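Local atomic coordinates of inositol monophosphatase family protein (Staphylococcus aureus, PDB entry 5I3S), a protein that probably hydrolyses the phosphate ester of inositol monophosphate or a related small phosphorylated compound, as other members of the inositol monophosphatase family do. Residues 81-86 with 206-211; 97-102 with 113-118; 124-129 with 213-218; 197-202 with 239-244. All blocks are in the same frame, centred on the assembly; numbering follows the deposited sequence.

Following the chain from the N terminus, residues 81-86 open the first loop, which closes only when helix 206-218 begins, in contact 1. Contact 2 nests inside that loop as a hairpin, pairing 97-102 with 113-118, and shares the large mixed sheet with the strand of contact 1. Contact 3 opens at 124-129, on the next strand of the same sheet, and crosses contact 1, since it closes further along helix 206-218, at 213-218. Contact 4 pairs 197-202 with 239-244 in the smaller sheet and crosses contacts 1 and 3 along the chain. Helix 206-218 spans the gap between the sheets: F209 packs on I239 and L216 on V241.

Contact 1. Residues 81-86 with 206-211; sequences VVDPID and PWDFAG
V81 packs its two methyl branches against the start of helix 206-218, while D83 and D86 reach the carboxylate of D208. The strand carries the DPID signature of the inositol monophosphatase family and the helix start the WDFAG sequence. In relatives, aspartates of these two motifs hold the catalytic magnesium ions, and the clustering here is consistent with such a site. The tight part lies around V81. Its CG2, turned anti to the backbone N, sits 3.4 Å from W207 CA, and CG1 meets A210 CB at 3.6 Å. A water joins the backbones beside this apolar patch, lying 3.0 Å from V81 O and 2.8 Å from W207 O, with a weak third link to G211 N. The looser side belongs to the partly exposed W207. The indole is met at its edge by D83 OD2, 3.7 Å from W207 CD1, with the carboxylate turned 79° from the ring plane. E65, from a loop, adds a further neighbour to both D83 and W207. Apart from both stands a close cluster of carboxylates, in which D83 and D86 are buried and D208 is partly exposed. D86 and D208 hold their carboxylates only 20° from parallel, and D86 OD2 is held by a hydrogen bond from A185 N. The other oxygen, D86 OD1, lies 2.9 Å from D208 OD2, which is also 2.6 Å from D83 OD2.

Contact 2. Residues 97-102 with 113-118; sequences NFAISI and GFVYDV
G113 lies inside the second strand, 109-117, of a beta hairpin, its CA making a CH...O contact of 3.5 Å with I102 O. The hairpin pairs this strand with 99-106 within the large mixed sheet of the sugar phosphatase fold. At F114 the backbones form a hydrogen-bonded antiparallel pair, with F114 N bound to I102 O and I102 N to F114 O. F114 CD2 comes 3.9 Å from I102 CG2, on the side of the sheet that helix 2-24 covers, and I102 O lies at the ring edge, near its plane. V115 turns to the other side, with A99 and S101, where helix 184-193 packs, and its CG2 approaches A99 CB at 4.3 Å. Y116 and I100 form the next hydrogen-bonded pair. The bond from Y116 N to I100 O is short and nearly straight (2.8 Å, 173°), whereas that from I100 N to Y116 O is longer and bent (3.2 Å, 139°). The phenol leads away from I100 to bond D121. D117, partly exposed, reaches the first segment through water: one molecule lies 2.8 Å from D117 OD1 and bridges to F98 O, and two more lead to N97. V118 closes the run beyond the strand. With CG1 anti to the backbone N (chi1 173°), V118 has CG2 beside that N, where it touches I100 CD1, and V118 CB lies 3.7 Å from F98 CE1.

Contact 3. Residues 124-129 with 213-218; sequences YHAKVG and LVILYE
E218 points its CB from helix 213-218 toward the end of strand 124-127 and the turn beyond it. Next along the chain, CG lies 4.0 Å from A126 CB, so the aliphatic part of the glutamate finishes the apolar patch. A bend at chi2 then swings the carboxylate across the turn, where CD passes 3.9 Å from K127 O. At the tip, OE2 accepts a hydrogen bond from G129 N (2.8 Å, N-H...O angle 160°). The donor comes from above the carboxylate plane, 48° out of it. The other oxygen, OE1, is bonded by G131 N, so two backbone N-H groups grip the carboxylate and hold its rotation. One acidic group thereby ties the loop after the strand to the helix, where V128 and G129 are exposed to solvent.

Deeper in, aliphatic side chains of the helix pack on A126 CB, Y124 CB and the strand's carbonyl groups. A126 CB rests on I215 CG1 at 3.7 Å, while V214 CG1 lies against A126 O from the neighbouring position on the helix. I215 has CG1 anti to its carbonyl carbon, and this carries CD1 along the strand to 3.5 Å from Y124 O and onto Y124 CB. H125, between Y124 and A126, turns its imidazole to the other side of the sheet, where ND1 bonds Y4 OH of helix 2-24. Strand and helix cross at 71°. A sheet with helices on both faces, and helices 184-193 and 206-218 lying between it and a second sheet, is the layered alpha-beta-alpha-beta-alpha sandwich of the inositol monophosphatase and fructose-1,6-bisphosphatase superfamily.

Contact 4. Residues 197-202 with 239-244; sequences EAYMTP and ILVGNR. With PO4 (phosphate ion), chain E.
Y199 rests its CB on V241 CG2 at 3.9 Å and, at its far end, donates its hydroxyl from OH to O4 of a phosphate ion over 2.6 Å. The ion was probably taken up from the crystallisation liquor, and its O4 lies in the ring plane, at the edge. With CG anti to the backbone N (chi1 169°), the phenol leaves V241 CG2 beside its CB and extends away to the phosphate. The backbones of Y199 and V241 form a hydrogen-bonded pair, with both bonds at 3.0 Å, between Y199 N and V241 O and between V241 N and Y199 O. These antiparallel strands are neighbouring inner strands of the smaller mixed sheet of the sugar phosphatase fold, and Y199 and V241 face helix 184-193 between the two sheets. M200 and L240 lie side by side on the opposite side of the sheet, where L240 CD1 comes 4.0 Å from M200 CB and helices 164-174 and 244-255 pack. I239 N gives T201 O a bond 2.9 Å long, T201 N returns one to I239 O, and T201 CG2 meets I239 CB at 3.8 Å. In the other direction, A198 and G242 bring their CA atoms to 4.1 Å, a close non-hydrogen-bonded pair. The ladder ends with N243 N bonding E197 O over 3.3 Å. The side chains of E197 and N243 lie alongside, their flat ends 88° apart; N243 OD1 caps helix 244-255 at L246 N and ND2 bonds S145. E197 OE1 takes I151 N, while OE2 bonds ND1 of H93 of the second subunit.

Contact 1. Residues 81-86 with 206-211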
loop_
_atom_site.group_PDB
_atom_site.type_symbol
_atom_site.label_atom_id
_atom_site.label_comp_id
_atom_site.label_asym_id
_atom_site.label_seq_id
_atom_site.Cartn_x
_atom_site.Cartn_y
_atom_site.Cartn_z
ATOM N N VAL A 81 -23.275 6.488 9.799
ATOM C CA VAL A 81 -21.944 6.797 10.359
ATOM C C VAL A 81 -20.939 7.066 9.235
ATOM O O VAL A 81 -20.597 6.157 8.476
ATOM C CB VAL A 81 -21.506 5.832 11.514
ATOM C CG1 VAL A 81 -22.006 4.439 11.312
ATOM C CG2 VAL A 81 -20.024 5.855 11.790
ATOM N N VAL A 82 -20.511 8.325 9.111
ATOM C CA VAL A 82 -19.813 8.735 7.906
ATOM C C VAL A 82 -18.411 9.259 8.163
ATOM O O VAL A 82 -18.216 10.081 9.062
ATOM C CB VAL A 82 -20.679 9.659 6.956
ATOM C CG1 VAL A 82 -22.042 9.996 7.499
ATOM C CG2 VAL A 82 -19.954 10.886 6.406
ATOM N N ASP A 83 -17.446 8.773 7.361
ATOM C CA ASP A 83 -16.145 9.455 7.214
ATOM C C ASP A 83 -16.085 10.071 5.805
ATOM O O ASP A 83 -15.943 9.348 4.790
ATOM C CB ASP A 83 -14.941 8.523 7.467
ATOM C CG ASP A 83 -13.619 9.315 7.706
ATOM O OD1 ASP A 83 -13.589 10.526 7.452
ATOM O OD2 ASP A 83 -12.593 8.721 8.101
ATOM N N PRO A 84 -16.252 11.389 5.726
ATOM C CA PRO A 84 -16.117 12.105 4.448
ATOM C C PRO A 84 -14.819 11.776 3.717
ATOM O O PRO A 84 -14.902 11.502 2.541
ATOM C CB PRO A 84 -16.211 13.593 4.851
ATOM C CG PRO A 84 -16.022 13.579 6.329
ATOM C CD PRO A 84 -16.679 12.319 6.784
ATOM N N ILE A 85 -13.666 11.747 4.407
ATOM C CA ILE A 85 -12.379 11.355 3.817
ATOM C C ILE A 85 -11.595 10.457 4.772
ATOM O O ILE A 85 -11.002 10.940 5.725
ATOM C CB ILE A 85 -11.516 12.572 3.446
ATOM C CG1 ILE A 85 -12.232 13.492 2.424
ATOM C CG2 ILE A 85 -10.160 12.149 2.876
ATOM C CD1 ILE A 85 -11.669 14.928 2.388
ATOM N N ASP A 86 -11.622 9.146 4.531
ATOM C CA ASP A 86 -10.784 8.222 5.226
ATOM C C ASP A 86 -9.470 7.976 4.467
ATOM O O ASP A 86 -9.491 7.454 3.344
ATOM C CB ASP A 86 -11.491 6.865 5.442
ATOM C CG ASP A 86 -10.727 5.980 6.456
ATOM O OD1 ASP A 86 -10.045 6.528 7.344
ATOM O OD2 ASP A 86 -10.761 4.755 6.351
ATOM N N PRO A 206 -15.440 4.733 14.935
ATOM C CA PRO A 206 -16.531 3.979 14.344
ATOM C C PRO A 206 -16.752 4.267 12.856
ATOM O O PRO A 206 -17.088 3.342 12.083
ATOM C CB PRO A 206 -17.760 4.407 15.137
ATOM C CG PRO A 206 -17.314 5.293 16.252
ATOM C CD PRO A 206 -15.833 5.457 16.162
ATOM N N TRP A 207 -16.563 5.527 12.483
ATOM C CA TRP A 207 -16.708 5.968 11.094
ATOM C C TRP A 207 -15.597 5.451 10.151
ATOM O O TRP A 207 -15.774 5.492 8.940
ATOM C CB TRP A 207 -16.806 7.504 10.988
ATOM C CG TRP A 207 -15.744 8.283 11.691
ATOM C CD1 TRP A 207 -14.489 8.521 11.254
ATOM C CD2 TRP A 207 -15.853 8.943 12.968
ATOM N NE1 TRP A 207 -13.793 9.285 12.182
ATOM C CE2 TRP A 207 -14.615 9.556 13.235
ATOM C CE3 TRP A 207 -16.877 9.063 13.910
ATOM C CZ2 TRP A 207 -14.374 10.296 14.408
ATOM C CZ3 TRP A 207 -16.640 9.796 15.071
ATOM C CH2 TRP A 207 -15.403 10.405 15.303
ATOM N N ASP A 208 -14.501 4.939 10.696
ATOM C CA ASP A 208 -13.512 4.260 9.853
ATOM C C ASP A 208 -13.806 2.752 9.601
ATOM O O ASP A 208 -13.377 2.206 8.592
ATOM C CB ASP A 208 -12.120 4.438 10.414
ATOM C CG ASP A 208 -11.684 5.910 10.493
ATOM O OD1 ASP A 208 -11.175 6.268 11.573
ATOM O OD2 ASP A 208 -11.904 6.694 9.550
ATOM N N PHE A 209 -14.550 2.092 10.473
ATOM C CA PHE A 209 -14.847 0.703 10.235
ATOM C C PHE A 209 -16.263 0.356 9.909
ATOM O O PHE A 209 -16.493 -0.737 9.388
ATOM C CB PHE A 209 -14.348 -0.187 11.367
ATOM C CG PHE A 209 -14.886 0.161 12.714
ATOM C CD1 PHE A 209 -16.167 -0.197 13.078
ATOM C CD2 PHE A 209 -14.075 0.827 13.636
ATOM C CE1 PHE A 209 -16.634 0.077 14.340
ATOM C CE2 PHE A 209 -14.539 1.130 14.896
ATOM C CZ PHE A 209 -15.821 0.730 15.250
ATOM N N ALA A 210 -17.205 1.250 10.176
ATOM C CA ALA A 210 -18.627 0.903 10.026
ATOM C C ALA A 210 -19.008 0.403 8.647
ATOM O O ALA A 210 -19.623 -0.638 8.534
ATOM C CB ALA A 210 -19.507 2.069 10.424
ATOM N N GLY A 211 -18.652 1.143 7.600
ATOM C CA GLY A 211 -18.969 0.709 6.213
ATOM C C GLY A 211 -18.235 -0.533 5.849
ATOM O O GLY A 211 -18.843 -1.510 5.406
HETATM O O HOH W 1 -18.160 4.475 7.925
#

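Contact 2. Residues 97-102 with 113-118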
loop_
_atom_site.group_PDB
_atom_site.type_symbol
_atom_site.label_atom_id
_atom_site.label_comp_id
_atom_site.label_asym_id
_atom_site.label_seq_id
_atom_site.Cartn_x
_atom_site.Cartn_y
_atom_site.Cartn_z
ATOM N N ASN A 97 -6.105 7.103 -3.118
ATOM C CA ASN A 97 -6.053 6.105 -2.056
ATOM C C ASN A 97 -6.731 6.516 -0.780
ATOM O O ASN A 97 -6.245 6.211 0.319
ATOM C CB ASN A 97 -4.585 5.640 -1.828
ATOM C CG ASN A 97 -3.974 5.122 -3.111
ATOM O OD1 ASN A 97 -4.649 4.449 -3.903
ATOM N ND2 ASN A 97 -2.751 5.459 -3.347
ATOM N N PHE A 98 -7.889 7.174 -0.949
ATOM C CA PHE A 98 -8.714 7.603 0.157
ATOM C C PHE A 98 -10.155 7.318 -0.182
ATOM O O PHE A 98 -10.530 7.343 -1.343
ATOM C CB PHE A 98 -8.574 9.105 0.420
ATOM C CG PHE A 98 -8.936 9.974 -0.765
ATOM C CD1 PHE A 98 -10.264 10.367 -0.998
ATOM C CD2 PHE A 98 -7.966 10.395 -1.627
ATOM C CE1 PHE A 98 -10.604 11.169 -2.079
ATOM C CE2 PHE A 98 -8.287 11.207 -2.715
ATOM C CZ PHE A 98 -9.603 11.590 -2.945
ATOM N N ALA A 99 -10.967 7.068 0.831
ATOM C CA ALA A 99 -12.363 6.687 0.579
ATOM C C ALA A 99 -13.361 7.552 1.355
ATOM O O ALA A 99 -13.033 8.043 2.405
ATOM C CB ALA A 99 -12.572 5.217 0.919
ATOM N N ILE A 100 -14.556 7.730 0.821
ATOM C CA ILE A 100 -15.680 8.085 1.669
ATOM C C ILE A 100 -16.277 6.747 2.147
ATOM O O ILE A 100 -16.334 5.776 1.363
ATOM C CB ILE A 100 -16.777 8.868 0.938
ATOM C CG1 ILE A 100 -16.218 10.027 0.112
ATOM C CG2 ILE A 100 -17.820 9.367 1.947
ATOM C CD1 ILE A 100 -17.166 10.510 -0.974
ATOM N N SER A 101 -16.653 6.700 3.430
ATOM C CA SER A 101 -17.205 5.517 4.077
ATOM C C SER A 101 -18.521 5.823 4.791
ATOM O O SER A 101 -18.590 6.725 5.589
ATOM C CB SER A 101 -16.223 4.994 5.134
ATOM O OG SER A 101 -16.659 3.764 5.736
ATOM N N ILE A 102 -19.541 5.012 4.562
ATOM C CA ILE A 102 -20.873 5.240 5.136
ATOM C C ILE A 102 -21.350 3.915 5.624
ATOM O O ILE A 102 -21.407 2.969 4.857
ATOM C CB ILE A 102 -21.886 5.790 4.089
ATOM C CG1 ILE A 102 -21.629 7.282 3.851
ATOM C CG2 ILE A 102 -23.325 5.584 4.514
ATOM C CD1 ILE A 102 -22.438 7.903 2.734
ATOM N N GLY A 113 -23.441 -1.067 4.231
ATOM C CA GLY A 113 -22.146 -0.393 4.223
ATOM C C GLY A 113 -21.588 -0.038 2.824
ATOM O O GLY A 113 -21.825 -0.775 1.808
ATOM N N PHE A 114 -20.834 1.069 2.789
ATOM C CA PHE A 114 -20.300 1.662 1.566
ATOM C C PHE A 114 -18.895 2.196 1.781
ATOM O O PHE A 114 -18.719 2.985 2.687
ATOM C CB PHE A 114 -21.187 2.829 1.071
ATOM C CG PHE A 114 -22.653 2.473 0.897
ATOM C CD1 PHE A 114 -23.141 2.040 -0.321
ATOM C CD2 PHE A 114 -23.552 2.594 1.966
ATOM C CE1 PHE A 114 -24.492 1.722 -0.483
ATOM C CE2 PHE A 114 -24.903 2.276 1.821
ATOM C CZ PHE A 114 -25.373 1.846 0.590
ATOM N N VAL A 115 -17.912 1.767 0.972
ATOM C CA VAL A 115 -16.611 2.454 0.907
ATOM C C VAL A 115 -16.260 2.781 -0.556
ATOM O O VAL A 115 -16.156 1.895 -1.402
ATOM C CB VAL A 115 -15.450 1.829 1.768
ATOM C CG1 VAL A 115 -15.904 0.768 2.745
ATOM C CG2 VAL A 115 -14.314 1.306 0.997
ATOM N N TYR A 116 -16.178 4.081 -0.843
ATOM C CA TYR A 116 -16.081 4.582 -2.213
ATOM C C TYR A 116 -14.701 5.066 -2.455
ATOM O O TYR A 116 -14.297 6.047 -1.838
ATOM C CB TYR A 116 -17.080 5.716 -2.481
ATOM C CG TYR A 116 -17.124 6.222 -3.924
ATOM C CD1 TYR A 116 -16.923 5.354 -5.011
ATOM C CD2 TYR A 116 -17.424 7.553 -4.217
ATOM C CE1 TYR A 116 -16.984 5.814 -6.334
ATOM C CE2 TYR A 116 -17.481 7.998 -5.528
ATOM C CZ TYR A 116 -17.254 7.117 -6.582
ATOM O OH TYR A 116 -17.285 7.546 -7.874
ATOM N N ASP A 117 -13.958 4.356 -3.302
ATOM C CA ASP A 117 -12.582 4.736 -3.632
ATOM C C ASP A 117 -12.753 5.808 -4.710
ATOM O O ASP A 117 -12.949 5.511 -5.875
ATOM C CB ASP A 117 -11.736 3.523 -4.111
ATOM C CG ASP A 117 -10.295 3.882 -4.455
ATOM O OD1 ASP A 117 -10.008 5.074 -4.792
ATOM O OD2 ASP A 117 -9.436 2.972 -4.413
ATOM N N VAL A 118 -12.744 7.044 -4.271
ATOM C CA VAL A 118 -13.147 8.157 -5.094
ATOM C C VAL A 118 -12.290 8.264 -6.374
ATOM O O VAL A 118 -12.853 8.437 -7.447
ATOM C CB VAL A 118 -13.056 9.492 -4.318
ATOM C CG1 VAL A 118 -13.306 10.668 -5.242
ATOM C CG2 VAL A 118 -14.049 9.491 -3.155
HETATM O O HOH W 2 -7.425 5.805 -5.388
HETATM O O HOH W 3 -7.028 2.706 -3.989
HETATM O O HOH W 4 -9.387 7.667 -3.957
#

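Contact 3. Residues 124-129 with 213-218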
loop_
_atom_site.group_PDB
_atom_site.type_symbol
_atom_site.label_atom_id
_atom_site.label_comp_id
_atom_site.label_asym_id
_atom_site.label_seq_id
_atom_site.Cartn_x
_atom_site.Cartn_y
_atom_site.Cartn_z
ATOM N N TYR A 124 -17.287 0.006 -3.139
ATOM C CA TYR A 124 -17.570 -1.273 -2.493
ATOM C C TYR A 124 -18.845 -1.097 -1.668
ATOM O O TYR A 124 -19.032 -0.086 -1.008
ATOM C CB TYR A 124 -16.383 -1.759 -1.652
ATOM C CG TYR A 124 -15.038 -1.796 -2.449
ATOM C CD1 TYR A 124 -14.622 -2.953 -3.101
ATOM C CD2 TYR A 124 -14.210 -0.679 -2.501
ATOM C CE1 TYR A 124 -13.431 -2.991 -3.834
ATOM C CE2 TYR A 124 -13.020 -0.698 -3.201
ATOM C CZ TYR A 124 -12.626 -1.841 -3.864
ATOM O OH TYR A 124 -11.465 -1.843 -4.566
ATOM N N HIS A 125 -19.704 -2.098 -1.687
ATOM C CA HIS A 125 -21.014 -1.985 -1.082
ATOM C C HIS A 125 -21.679 -3.350 -0.831
ATOM O O HIS A 125 -21.327 -4.378 -1.440
ATOM C CB HIS A 125 -21.923 -1.026 -1.899
ATOM C CG HIS A 125 -22.202 -1.504 -3.283
ATOM N ND1 HIS A 125 -23.456 -1.904 -3.698
ATOM C CD2 HIS A 125 -21.382 -1.659 -4.350
ATOM C CE1 HIS A 125 -23.386 -2.300 -4.962
ATOM N NE2 HIS A 125 -22.143 -2.151 -5.380
ATOM N N ALA A 126 -22.626 -3.328 0.107
ATOM C CA ALA A 126 -23.221 -4.539 0.698
ATOM C C ALA A 126 -24.440 -4.125 1.501
ATOM O O ALA A 126 -24.394 -3.130 2.235
ATOM C CB ALA A 126 -22.224 -5.220 1.605
ATOM N N LYS A 127 -25.546 -4.811 1.312
ATOM C CA LYS A 127 -26.690 -4.639 2.204
ATOM C C LYS A 127 -26.628 -5.862 3.041
ATOM O O LYS A 127 -26.365 -6.923 2.494
ATOM C CB LYS A 127 -28.004 -4.527 1.420
ATOM C CG LYS A 127 -29.263 -4.595 2.278
ATOM C CD LYS A 127 -30.527 -4.242 1.499
ATOM C CE LYS A 127 -31.822 -4.784 2.139
ATOM N NZ LYS A 127 -31.816 -4.989 3.621
ATOM N N VAL A 128 -26.792 -5.738 4.359
ATOM C CA VAL A 128 -26.729 -6.935 5.242
ATOM C C VAL A 128 -27.658 -8.036 4.674
ATOM O O VAL A 128 -28.800 -7.753 4.316
ATOM C CB VAL A 128 -27.027 -6.625 6.747
ATOM C CG1 VAL A 128 -28.482 -6.271 6.936
ATOM C CG2 VAL A 128 -26.704 -7.824 7.635
ATOM N N GLY A 129 -27.159 -9.267 4.558
ATOM C CA GLY A 129 -27.942 -10.394 3.993
ATOM C C GLY A 129 -27.905 -10.620 2.474
ATOM O O GLY A 129 -28.246 -11.703 2.010
ATOM N N LEU A 213 -17.040 -2.912 7.573
ATOM C CA LEU A 213 -17.435 -4.078 8.355
ATOM C C LEU A 213 -18.612 -4.852 7.742
ATOM O O LEU A 213 -18.628 -6.076 7.779
ATOM C CB LEU A 213 -17.785 -3.666 9.769
ATOM C CG LEU A 213 -17.112 -4.470 10.843
ATOM C CD1 LEU A 213 -15.579 -4.522 10.745
ATOM C CD2 LEU A 213 -17.556 -3.842 12.160
ATOM N N VAL A 214 -19.556 -4.133 7.149
ATOM C CA VAL A 214 -20.752 -4.770 6.553
ATOM C C VAL A 214 -20.335 -5.595 5.348
ATOM O O VAL A 214 -20.800 -6.741 5.162
ATOM C CB VAL A 214 -21.833 -3.709 6.174
ATOM C CG1 VAL A 214 -23.078 -4.345 5.547
ATOM C CG2 VAL A 214 -22.225 -2.882 7.400
ATOM N N ILE A 215 -19.412 -5.036 4.564
ATOM C CA ILE A 215 -18.847 -5.694 3.369
ATOM C C ILE A 215 -18.053 -6.955 3.776
ATOM O O ILE A 215 -18.245 -8.065 3.247
ATOM C CB ILE A 215 -17.997 -4.662 2.541
ATOM C CG1 ILE A 215 -18.909 -3.549 1.975
ATOM C CG2 ILE A 215 -17.263 -5.337 1.401
ATOM C CD1 ILE A 215 -18.256 -2.218 1.696
ATOM N N LEU A 216 -17.184 -6.789 4.752
ATOM C CA LEU A 216 -16.421 -7.895 5.307
ATOM C C LEU A 216 -17.318 -9.028 5.727
ATOM O O LEU A 216 -17.069 -10.160 5.403
ATOM C CB LEU A 216 -15.640 -7.394 6.561
ATOM C CG LEU A 216 -14.398 -8.085 7.116
ATOM C CD1 LEU A 216 -14.477 -8.387 8.599
ATOM C CD2 LEU A 216 -13.944 -9.292 6.315
ATOM N N TYR A 217 -18.366 -8.725 6.469
ATOM C CA TYR A 217 -19.206 -9.772 7.019
ATOM C C TYR A 217 -19.997 -10.537 5.887
ATOM O O TYR A 217 -20.125 -11.771 5.955
ATOM C CB TYR A 217 -20.093 -9.233 8.151
ATOM C CG TYR A 217 -19.408 -9.018 9.536
ATOM C CD1 TYR A 217 -18.321 -9.810 10.007
ATOM C CD2 TYR A 217 -19.930 -8.083 10.412
ATOM N N GLU A 218 -20.414 -9.843 4.822
ATOM C CA GLU A 218 -21.015 -10.524 3.664
ATOM C C GLU A 218 -20.131 -11.531 2.952
ATOM O O GLU A 218 -20.670 -12.501 2.433
ATOM C CB GLU A 218 -21.589 -9.555 2.663
ATOM C CG GLU A 218 -22.768 -8.810 3.224
ATOM C CD GLU A 218 -23.937 -9.738 3.621
ATOM O OE1 GLU A 218 -24.436 -10.506 2.751
ATOM O OE2 GLU A 218 -24.372 -9.664 4.792
#

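Contact 4. Residues 197-202 with 239-244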
loop_
_atom_site.group_PDB
_atom_site.type_symbol
_atom_site.label_atom_id
_atom_site.label_comp_id
_atom_site.label_asym_id
_atom_site.label_seq_id
_atom_site.Cartn_x
_atom_site.Cartn_y
_atom_site.Cartn_z
ATOM N N GLU A 197 -5.013 -10.952 3.959
ATOM C CA GLU A 197 -5.649 -11.983 4.745
ATOM C C GLU A 197 -6.007 -11.452 6.083
ATOM O O GLU A 197 -6.977 -11.920 6.664
ATOM C CB GLU A 197 -4.785 -13.253 4.897
ATOM C CG GLU A 197 -4.770 -14.185 3.677
ATOM C CD GLU A 197 -3.822 -13.794 2.556
ATOM O OE1 GLU A 197 -3.010 -12.849 2.666
ATOM O OE2 GLU A 197 -3.851 -14.490 1.534
ATOM N N ALA A 198 -5.268 -10.469 6.584
ATOM C CA ALA A 198 -5.710 -9.751 7.766
ATOM C C ALA A 198 -5.155 -8.331 7.848
ATOM O O ALA A 198 -4.169 -7.995 7.201
ATOM C CB ALA A 198 -5.319 -10.514 9.011
ATOM N N TYR A 199 -5.804 -7.537 8.698
ATOM C CA TYR A 199 -5.477 -6.168 8.972
ATOM C C TYR A 199 -5.694 -5.919 10.490
ATOM O O TYR A 199 -6.642 -6.430 11.099
ATOM C CB TYR A 199 -6.384 -5.245 8.150
ATOM C CG TYR A 199 -6.290 -3.802 8.557
ATOM C CD1 TYR A 199 -5.081 -3.106 8.431
ATOM C CD2 TYR A 199 -7.393 -3.116 9.062
ATOM C CE1 TYR A 199 -4.962 -1.776 8.801
ATOM C CE2 TYR A 199 -7.298 -1.781 9.462
ATOM C CZ TYR A 199 -6.074 -1.101 9.301
ATOM O OH TYR A 199 -5.922 0.214 9.733
ATOM N N MET A 200 -4.853 -5.068 11.078
ATOM C CA MET A 200 -4.983 -4.753 12.467
ATOM C C MET A 200 -4.448 -3.337 12.747
ATOM O O MET A 200 -3.566 -2.781 12.012
ATOM C CB MET A 200 -4.280 -5.844 13.328
ATOM C CG MET A 200 -2.777 -5.951 13.072
ATOM S SD MET A 200 -2.050 -7.594 13.235
ATOM C CE MET A 200 -2.664 -8.362 11.757
ATOM N N THR A 201 -5.010 -2.750 13.803
ATOM C CA THR A 201 -4.557 -1.470 14.322
ATOM C C THR A 201 -5.066 -1.377 15.750
ATOM O O THR A 201 -6.133 -1.907 16.042
ATOM C CB THR A 201 -5.067 -0.245 13.510
ATOM O OG1 THR A 201 -4.776 0.988 14.207
ATOM C CG2 THR A 201 -6.597 -0.292 13.262
ATOM N N PRO A 202 -4.324 -0.678 16.625
ATOM C CA PRO A 202 -4.782 -0.478 18.012
ATOM C C PRO A 202 -5.900 0.517 18.172
ATOM O O PRO A 202 -6.472 0.561 19.245
ATOM C CB PRO A 202 -3.549 0.091 18.715
ATOM C CG PRO A 202 -2.674 0.629 17.572
ATOM C CD PRO A 202 -2.915 -0.274 16.429
ATOM N N ILE A 239 -8.736 -3.154 16.561
ATOM C CA ILE A 239 -9.302 -3.788 15.349
ATOM C C ILE A 239 -8.404 -4.941 14.932
ATOM O O ILE A 239 -7.199 -4.764 14.788
ATOM C CB ILE A 239 -9.321 -2.801 14.134
ATOM C CG1 ILE A 239 -10.144 -1.573 14.421
ATOM C CG2 ILE A 239 -9.875 -3.482 12.856
ATOM C CD1 ILE A 239 -11.655 -1.799 14.432
ATOM N N LEU A 240 -9.004 -6.112 14.780
ATOM C CA LEU A 240 -8.406 -7.260 14.064
ATOM C C LEU A 240 -9.479 -7.844 13.138
ATOM O O LEU A 240 -10.556 -8.196 13.592
ATOM C CB LEU A 240 -7.940 -8.311 15.052
ATOM C CG LEU A 240 -7.465 -9.642 14.480
ATOM C CD1 LEU A 240 -6.154 -9.380 13.770
ATOM C CD2 LEU A 240 -7.324 -10.788 15.503
ATOM N N VAL A 241 -9.190 -7.907 11.847
ATOM C CA VAL A 241 -10.094 -8.445 10.835
ATOM C C VAL A 241 -9.324 -9.373 9.930
ATOM O O VAL A 241 -8.096 -9.221 9.720
ATOM C CB VAL A 241 -10.805 -7.378 9.994
ATOM C CG1 VAL A 241 -11.615 -6.446 10.880
ATOM C CG2 VAL A 241 -9.865 -6.579 9.133
ATOM N N GLY A 242 -10.034 -10.364 9.422
ATOM C CA GLY A 242 -9.390 -11.378 8.636
ATOM C C GLY A 242 -10.362 -12.448 8.151
ATOM O O GLY A 242 -11.538 -12.436 8.495
ATOM N N ASN A 243 -9.837 -13.376 7.386
ATOM C CA ASN A 243 -10.542 -14.626 7.145
ATOM C C ASN A 243 -10.640 -15.376 8.480
ATOM O O ASN A 243 -9.828 -15.170 9.382
ATOM C CB ASN A 243 -9.908 -15.437 5.995
ATOM C CG ASN A 243 -8.539 -16.061 6.312
ATOM O OD1 ASN A 243 -8.406 -16.972 7.143
ATOM N ND2 ASN A 243 -7.535 -15.669 5.552
ATOM N N ARG A 244 -11.707 -16.139 8.636
ATOM C CA ARG A 244 -12.016 -16.894 9.858
ATOM C C ARG A 244 -10.847 -17.578 10.430
ATOM O O ARG A 244 -10.468 -17.318 11.571
ATOM C CB ARG A 244 -13.134 -17.895 9.605
ATOM C CG ARG A 244 -14.465 -17.190 9.688
ATOM C CD ARG A 244 -15.667 -17.936 9.126
ATOM N NE ARG A 244 -16.784 -17.003 9.244
ATOM C CZ ARG A 244 -17.439 -16.699 10.375
ATOM N NH1 ARG A 244 -17.170 -17.317 11.523
ATOM N NH2 ARG A 244 -18.403 -15.775 10.357
HETATM P P PO4 E . -3.007 2.193 8.517
HETATM O O1 PO4 E . -4.140 2.629 7.610
HETATM O O2 PO4 E . -2.269 3.375 9.026
HETATM O O3 PO4 E . -2.113 1.299 7.672
HETATM O O4 PO4 E . -3.587 1.365 9.638
#